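Local coordinates for protein RPA0582 (Rhodopseudomonas palustris, PDB 3HHL) that is of unknown function but adopts the dimeric alpha-beta-barrel type of fold, as a member of the DUF1330 family, at residues N19-L33 / D84-V98. Numbering follows the deposited sequence. Where two conformers were deposited one is given.
Sequences NDREGPIHMLNLVRL and DEHWDHVFIAEYPSV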
loop_
_atom_site.group_PDB
_atom_site.type_symbol
_atom_site.label_atom_id
_atom_site.label_comp_id
_atom_site.label_asym_id
_atom_site.label_seq_id
_atom_site.Cartn_x
_atom_site.Cartn_y
_atom_site.Cartn_z
ATOM N N ASN C 19 17.298 12.434 -1.944
ATOM C CA ASN C 19 16.448 12.870 -0.895
ATOM C C ASN C 19 16.848 12.239 0.446
ATOM O O ASN C 19 16.287 11.237 0.882
ATOM C CB ASN C 19 15.012 12.568 -1.201
ATOM C CG ASN C 19 14.108 13.191 -0.189
ATOM O OD1 ASN C 19 14.572 13.944 0.707
ATOM N ND2 ASN C 19 12.842 12.907 -0.296
ATOM N N ASP C 20 17.824 12.848 1.091
ATOM C CA ASP C 20 18.403 12.244 2.268
ATOM C C ASP C 20 18.013 12.965 3.543
ATOM O O ASP C 20 18.789 13.042 4.463
ATOM C CB ASP C 20 19.912 12.210 2.092
ATOM C CG ASP C 20 20.516 13.575 2.084
ATOM O OD1 ASP C 20 19.829 14.565 1.822
ATOM O OD2 ASP C 20 21.704 13.654 2.358
ATOM N N ARG C 21 16.798 13.474 3.609
ATOM C CA ARG C 21 16.364 14.237 4.790
ATOM C C ARG C 21 16.407 13.340 6.015
ATOM O O ARG C 21 16.075 12.162 5.958
ATOM C CB ARG C 21 14.962 14.848 4.612
ATOM C CG ARG C 21 13.754 13.882 4.814
ATOM C CD ARG C 21 13.738 12.664 3.910
ATOM N NE ARG C 21 12.639 11.742 4.212
ATOM C CZ ARG C 21 12.623 10.855 5.211
ATOM N NH1 ARG C 21 11.579 10.072 5.369
ATOM N NH2 ARG C 21 13.632 10.759 6.064
ATOM N N GLU C 22 16.829 13.915 7.130
ATOM C CA GLU C 22 16.906 13.154 8.354
ATOM C C GLU C 22 15.487 12.690 8.783
ATOM O O GLU C 22 14.495 13.459 8.740
ATOM C CB GLU C 22 17.609 13.958 9.463
ATOM C CG GLU C 22 17.890 13.192 10.727
ATOM C CD GLU C 22 18.943 13.853 11.595
ATOM O OE1 GLU C 22 19.931 14.430 11.044
ATOM O OE2 GLU C 22 18.809 13.798 12.838
ATOM N N GLY C 23 15.421 11.421 9.179
ATOM C CA GLY C 23 14.221 10.884 9.790
ATOM C C GLY C 23 13.960 9.504 9.237
ATOM O O GLY C 23 14.469 9.156 8.222
ATOM N N PRO C 24 13.184 8.702 9.940
ATOM C CA PRO C 24 12.852 7.385 9.469
ATOM C C PRO C 24 12.190 7.446 8.118
ATOM O O PRO C 24 11.580 8.457 7.769
ATOM C CB PRO C 24 11.819 6.901 10.487
ATOM C CG PRO C 24 12.054 7.677 11.663
ATOM C CD PRO C 24 12.541 8.996 11.236
ATOM N N ILE C 25 12.350 6.363 7.381
ATOM C CA ILE C 25 11.696 6.134 6.137
ATOM C C ILE C 25 10.905 4.874 6.346
ATOM O O ILE C 25 11.368 3.964 7.017
ATOM C CB ILE C 25 12.664 5.949 4.942
ATOM C CG1 ILE C 25 13.699 4.852 5.189
ATOM C CG2 ILE C 25 13.400 7.228 4.689
ATOM C CD1 ILE C 25 14.553 4.504 3.963
ATOM N N HIS C 26 9.689 4.859 5.827
ATOM C CA HIS C 26 8.836 3.689 5.831
ATOM C C HIS C 26 8.694 3.195 4.429
ATOM O O HIS C 26 8.341 3.941 3.529
ATOM C CB HIS C 26 7.454 4.029 6.379
ATOM C CG HIS C 26 7.383 3.984 7.867
ATOM N ND1 HIS C 26 6.205 4.158 8.560
ATOM C CD2 HIS C 26 8.363 3.847 8.798
ATOM C CE1 HIS C 26 6.467 4.121 9.853
ATOM N NE2 HIS C 26 7.766 3.926 10.029
HETATM N N MSE C 27 8.959 1.924 4.251
HETATM C CA MSE C 27 8.981 1.319 2.953
HETATM C C MSE C 27 7.791 0.341 2.858
HETATM O O MSE C 27 7.805 -0.762 3.425
HETATM C CB MSE C 27 10.291 0.598 2.768
HETATM C CG MSE C 27 11.519 1.461 2.928
HETATM SE SE MSE C 27 11.630 2.894 1.670
HETATM C CE MSE C 27 11.994 1.900 0.073
ATOM N N LEU C 28 6.758 0.775 2.136
ATOM C CA LEU C 28 5.574 -0.048 1.894
ATOM C C LEU C 28 5.852 -0.978 0.746
ATOM O O LEU C 28 6.117 -0.519 -0.366
ATOM C CB LEU C 28 4.367 0.816 1.589
ATOM C CG LEU C 28 3.077 0.116 1.178
ATOM C CD1 LEU C 28 2.629 -0.954 2.190
ATOM C CD2 LEU C 28 1.964 1.163 0.955
ATOM N N ASN C 29 5.794 -2.274 1.019
ATOM C CA ASN C 29 6.094 -3.312 0.027
ATOM C C ASN C 29 4.786 -4.019 -0.386
ATOM O O ASN C 29 4.085 -4.589 0.478
ATOM C CB ASN C 29 7.030 -4.371 0.647
ATOM C CG ASN C 29 8.483 -3.935 0.728
ATOM O OD1 ASN C 29 9.282 -4.357 -0.093
ATOM N ND2 ASN C 29 8.843 -3.132 1.743
ATOM N N LEU C 30 4.452 -4.003 -1.671
ATOM C CA LEU C 30 3.379 -4.837 -2.205
ATOM C C LEU C 30 4.055 -5.894 -3.082
ATOM O O LEU C 30 4.673 -5.555 -4.093
ATOM C CB LEU C 30 2.378 -4.024 -3.006
ATOM C CG LEU C 30 1.898 -2.718 -2.341
ATOM C CD1 LEU C 30 1.059 -1.932 -3.306
ATOM C CD2 LEU C 30 1.135 -2.920 -1.001
ATOM N N VAL C 31 3.992 -7.169 -2.708
ATOM C CA VAL C 31 4.733 -8.166 -3.481
ATOM C C VAL C 31 3.854 -9.274 -4.050
ATOM O O VAL C 31 3.090 -9.920 -3.304
ATOM C CB VAL C 31 5.835 -8.853 -2.650
ATOM C CG1 VAL C 31 6.651 -9.752 -3.570
ATOM C CG2 VAL C 31 6.703 -7.823 -1.928
ATOM N N ARG C 32 3.970 -9.505 -5.352
ATOM C CA ARG C 32 3.254 -10.588 -5.983
ATOM C C ARG C 32 4.253 -11.629 -6.452
ATOM O O ARG C 32 5.122 -11.327 -7.260
ATOM C CB ARG C 32 2.437 -10.077 -7.157
ATOM C CG ARG C 32 1.523 -11.139 -7.760
ATOM C CD ARG C 32 0.598 -10.529 -8.804
ATOM N NE ARG C 32 -0.010 -11.527 -9.680
ATOM C CZ ARG C 32 -1.123 -11.323 -10.372
ATOM N NH1 ARG C 32 -1.766 -10.164 -10.270
ATOM N NH2 ARG C 32 -1.594 -12.278 -11.150
ATOM N N LEU C 33 4.123 -12.849 -5.943
ATOM C CA LEU C 33 5.091 -13.893 -6.203
ATOM C C LEU C 33 4.775 -14.739 -7.439
ATOM O O LEU C 33 3.620 -14.987 -7.765
ATOM C CB LEU C 33 5.188 -14.802 -4.983
ATOM C CG LEU C 33 5.719 -14.182 -3.675
ATOM C CD1 LEU C 33 5.584 -15.186 -2.549
ATOM C CD2 LEU C 33 7.145 -13.721 -3.845
ATOM N N ASP C 84 -7.467 -7.881 -11.239
ATOM C CA ASP C 84 -6.206 -8.541 -11.545
ATOM C C ASP C 84 -5.062 -8.141 -10.582
ATOM O O ASP C 84 -4.032 -8.819 -10.537
ATOM C CB ASP C 84 -5.801 -8.341 -13.011
ATOM C CG ASP C 84 -5.935 -6.891 -13.482
ATOM O OD1 ASP C 84 -6.911 -6.613 -14.235
ATOM O OD2 ASP C 84 -5.078 -6.040 -13.118
ATOM N N GLU C 85 -5.209 -7.063 -9.818
ATOM C CA GLU C 85 -4.205 -6.741 -8.791
ATOM C C GLU C 85 -4.458 -7.569 -7.540
ATOM O O GLU C 85 -5.549 -7.528 -6.962
ATOM C CB GLU C 85 -4.192 -5.260 -8.428
ATOM C CG GLU C 85 -3.072 -4.517 -9.086
ATOM C CD GLU C 85 -3.092 -3.028 -8.818
ATOM O OE1 GLU C 85 -3.445 -2.620 -7.696
ATOM O OE2 GLU C 85 -2.758 -2.261 -9.749
ATOM N N HIS C 86 -3.470 -8.372 -7.171
ATOM C CA HIS C 86 -3.454 -9.017 -5.878
ATOM C C HIS C 86 -2.014 -9.120 -5.422
ATOM O O HIS C 86 -1.104 -9.075 -6.222
ATOM C CB HIS C 86 -4.175 -10.374 -5.894
ATOM C CG HIS C 86 -3.421 -11.451 -6.589
ATOM N ND1 HIS C 86 -2.588 -12.329 -5.917
ATOM C CD2 HIS C 86 -3.368 -11.799 -7.896
ATOM C CE1 HIS C 86 -2.051 -13.168 -6.788
ATOM N NE2 HIS C 86 -2.509 -12.868 -7.995
ATOM N N TRP C 87 -1.816 -9.203 -4.117
ATOM C CA TRP C 87 -0.495 -9.189 -3.545
ATOM C C TRP C 87 -0.412 -10.324 -2.547
ATOM O O TRP C 87 -1.378 -10.597 -1.850
ATOM C CB TRP C 87 -0.249 -7.862 -2.869
ATOM C CG TRP C 87 -0.423 -6.713 -3.781
ATOM C CD1 TRP C 87 -1.386 -5.761 -3.727
ATOM C CD2 TRP C 87 0.401 -6.375 -4.873
ATOM N NE1 TRP C 87 -1.218 -4.844 -4.726
ATOM C CE2 TRP C 87 -0.117 -5.197 -5.441
ATOM C CE3 TRP C 87 1.537 -6.942 -5.423
ATOM C CZ2 TRP C 87 0.430 -4.606 -6.553
ATOM C CZ3 TRP C 87 2.089 -6.356 -6.525
ATOM C CH2 TRP C 87 1.532 -5.203 -7.096
ATOM N N ASP C 88 0.731 -11.002 -2.526
ATOM C CA ASP C 88 0.966 -12.143 -1.658
ATOM C C ASP C 88 1.570 -11.681 -0.341
ATOM O O ASP C 88 1.302 -12.265 0.686
ATOM C CB ASP C 88 1.919 -13.129 -2.344
ATOM C CG ASP C 88 1.332 -13.734 -3.601
ATOM O OD1 ASP C 88 0.223 -14.280 -3.518
ATOM O OD2 ASP C 88 1.978 -13.685 -4.673
ATOM N N HIS C 89 2.400 -10.637 -0.379
ATOM C CA HIS C 89 2.974 -10.086 0.826
ATOM C C HIS C 89 2.732 -8.589 0.849
ATOM O O HIS C 89 2.944 -7.917 -0.155
ATOM C CB HIS C 89 4.458 -10.336 0.863
ATOM C CG HIS C 89 4.810 -11.764 1.053
ATOM N ND1 HIS C 89 4.091 -12.601 1.880
ATOM C CD2 HIS C 89 5.807 -12.517 0.531
ATOM C CE1 HIS C 89 4.625 -13.811 1.858
ATOM N NE2 HIS C 89 5.661 -13.788 1.039
ATOM N N VAL C 90 2.286 -8.074 1.990
ATOM C CA VAL C 90 2.067 -6.655 2.136
ATOM C C VAL C 90 2.570 -6.250 3.515
ATOM O O VAL C 90 2.068 -6.716 4.502
ATOM C CB VAL C 90 0.579 -6.283 1.952
ATOM C CG1 VAL C 90 0.393 -4.788 2.035
ATOM C CG2 VAL C 90 0.085 -6.756 0.650
ATOM N N PHE C 91 3.575 -5.385 3.557
ATOM C CA PHE C 91 4.196 -4.936 4.818
ATOM C C PHE C 91 4.886 -3.587 4.652
ATOM O O PHE C 91 5.171 -3.130 3.502
ATOM C CB PHE C 91 5.237 -5.950 5.357
ATOM C CG PHE C 91 6.348 -6.221 4.414
ATOM C CD1 PHE C 91 6.182 -7.106 3.383
ATOM C CD2 PHE C 91 7.560 -5.556 4.534
ATOM C CE1 PHE C 91 7.253 -7.367 2.480
ATOM C CE2 PHE C 91 8.626 -5.770 3.637
ATOM C CZ PHE C 91 8.473 -6.685 2.612
ATOM N N ILE C 92 5.187 -3.005 5.817
ATOM C CA ILE C 92 5.946 -1.774 5.920
ATOM C C ILE C 92 7.175 -2.044 6.738
ATOM O O ILE C 92 7.068 -2.553 7.862
ATOM C CB ILE C 92 5.127 -0.629 6.571
ATOM C CG1 ILE C 92 3.892 -0.278 5.685
ATOM C CG2 ILE C 92 6.025 0.566 6.820
ATOM C CD1 ILE C 92 2.839 0.638 6.428
ATOM N N ALA C 93 8.337 -1.704 6.176
ATOM C CA ALA C 93 9.644 -1.854 6.843
ATOM C C ALA C 93 10.025 -0.440 7.187
ATOM O O ALA C 93 9.929 0.441 6.342
ATOM C CB ALA C 93 10.692 -2.510 5.889
ATOM N N GLU C 94 10.461 -0.200 8.411
ATOM C CA GLU C 94 11.047 1.099 8.791
ATOM C C GLU C 94 12.566 1.000 8.795
ATOM O O GLU C 94 13.111 0.011 9.248
ATOM C CB GLU C 94 10.570 1.470 10.190
ATOM C CG GLU C 94 11.333 2.585 10.852
ATOM C CD GLU C 94 10.610 3.190 12.055
ATOM O OE1 GLU C 94 9.344 3.126 12.074
ATOM O OE2 GLU C 94 11.306 3.742 12.966
ATOM N N TYR C 95 13.254 2.037 8.323
ATOM C CA TYR C 95 14.706 2.145 8.493
ATOM C C TYR C 95 14.961 3.487 9.116
ATOM O O TYR C 95 14.187 4.380 8.935
ATOM C CB TYR C 95 15.425 1.989 7.158
ATOM C CG TYR C 95 15.122 0.660 6.490
ATOM C CD1 TYR C 95 13.925 0.468 5.811
ATOM C CD2 TYR C 95 16.025 -0.401 6.531
ATOM C CE1 TYR C 95 13.626 -0.719 5.184
ATOM C CE2 TYR C 95 15.735 -1.609 5.904
ATOM C CZ TYR C 95 14.516 -1.753 5.236
ATOM O OH TYR C 95 14.150 -2.941 4.629
ATOM N N PRO C 96 16.044 3.629 9.879
ATOM C CA PRO C 96 16.153 4.858 10.642
ATOM C C PRO C 96 16.641 6.014 9.790
ATOM O O PRO C 96 16.582 7.189 10.202
ATOM C CB PRO C 96 17.155 4.484 11.736
ATOM C CG PRO C 96 17.892 3.336 11.208
ATOM C CD PRO C 96 17.018 2.613 10.320
ATOM N N SER C 97 17.118 5.686 8.600
ATOM C CA SER C 97 17.665 6.702 7.729
ATOM C C SER C 97 17.730 6.117 6.335
ATOM O O SER C 97 17.642 4.900 6.165
ATOM C CB SER C 97 19.095 7.070 8.152
ATOM O OG SER C 97 19.986 5.967 7.903
ATOM N N VAL C 98 17.898 7.006 5.358
ATOM C CA VAL C 98 18.134 6.625 4.017
ATOM C C VAL C 98 19.468 5.889 3.941
ATOM O O VAL C 98 19.584 4.879 3.274
ATOM C CB VAL C 98 18.149 7.839 3.094
ATOM C CG1 VAL C 98 18.649 7.465 1.711
ATOM C CG2 VAL C 98 16.759 8.437 3.007
HETATM O O HOH W 1 17.513 9.626 9.384
#
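Trp87 lies under Leu30, whose CB sits over the indole face, 3.7 Å from the centroid of the five-membered ring and 17° off its normal. The backbone N of Arg32 meets the same indole at its edge, 3.5 Å from Trp87 CE3. Replacing the indole by an alanine is likely to leave Leu30 CB and the Arg32 backbone without their aromatic partner and open a gap beside this strand end. Here Asp88 and His89 both give their N-H to Val31 O, the mark of a classic beta bulge, while Asp88 OD2 takes Leu33 N on its anti lone pair at 2.6 Å. Strands 25-33 and 89-95, the central pair of the antiparallel sheet, continue from the bulge in regular register. The amide of Asn29 stacks on the Phe91 ring with planes 9° apart; with chi1 at 59°, CG of Phe91 stands between its backbone N and carbonyl carbon, which brings the ring toward Asn29. On the face with Leu28 and Leu30, His26 NE2 donates to Glu94 OE1 at 2.7 Å, from above the carboxylate plane, and His26 ND1 bonds an aromatic side chain of the other subunit. His26 thus bridges the Glu94 carboxylate and that subunit, and the carboxylate would probably polarise its imidazole.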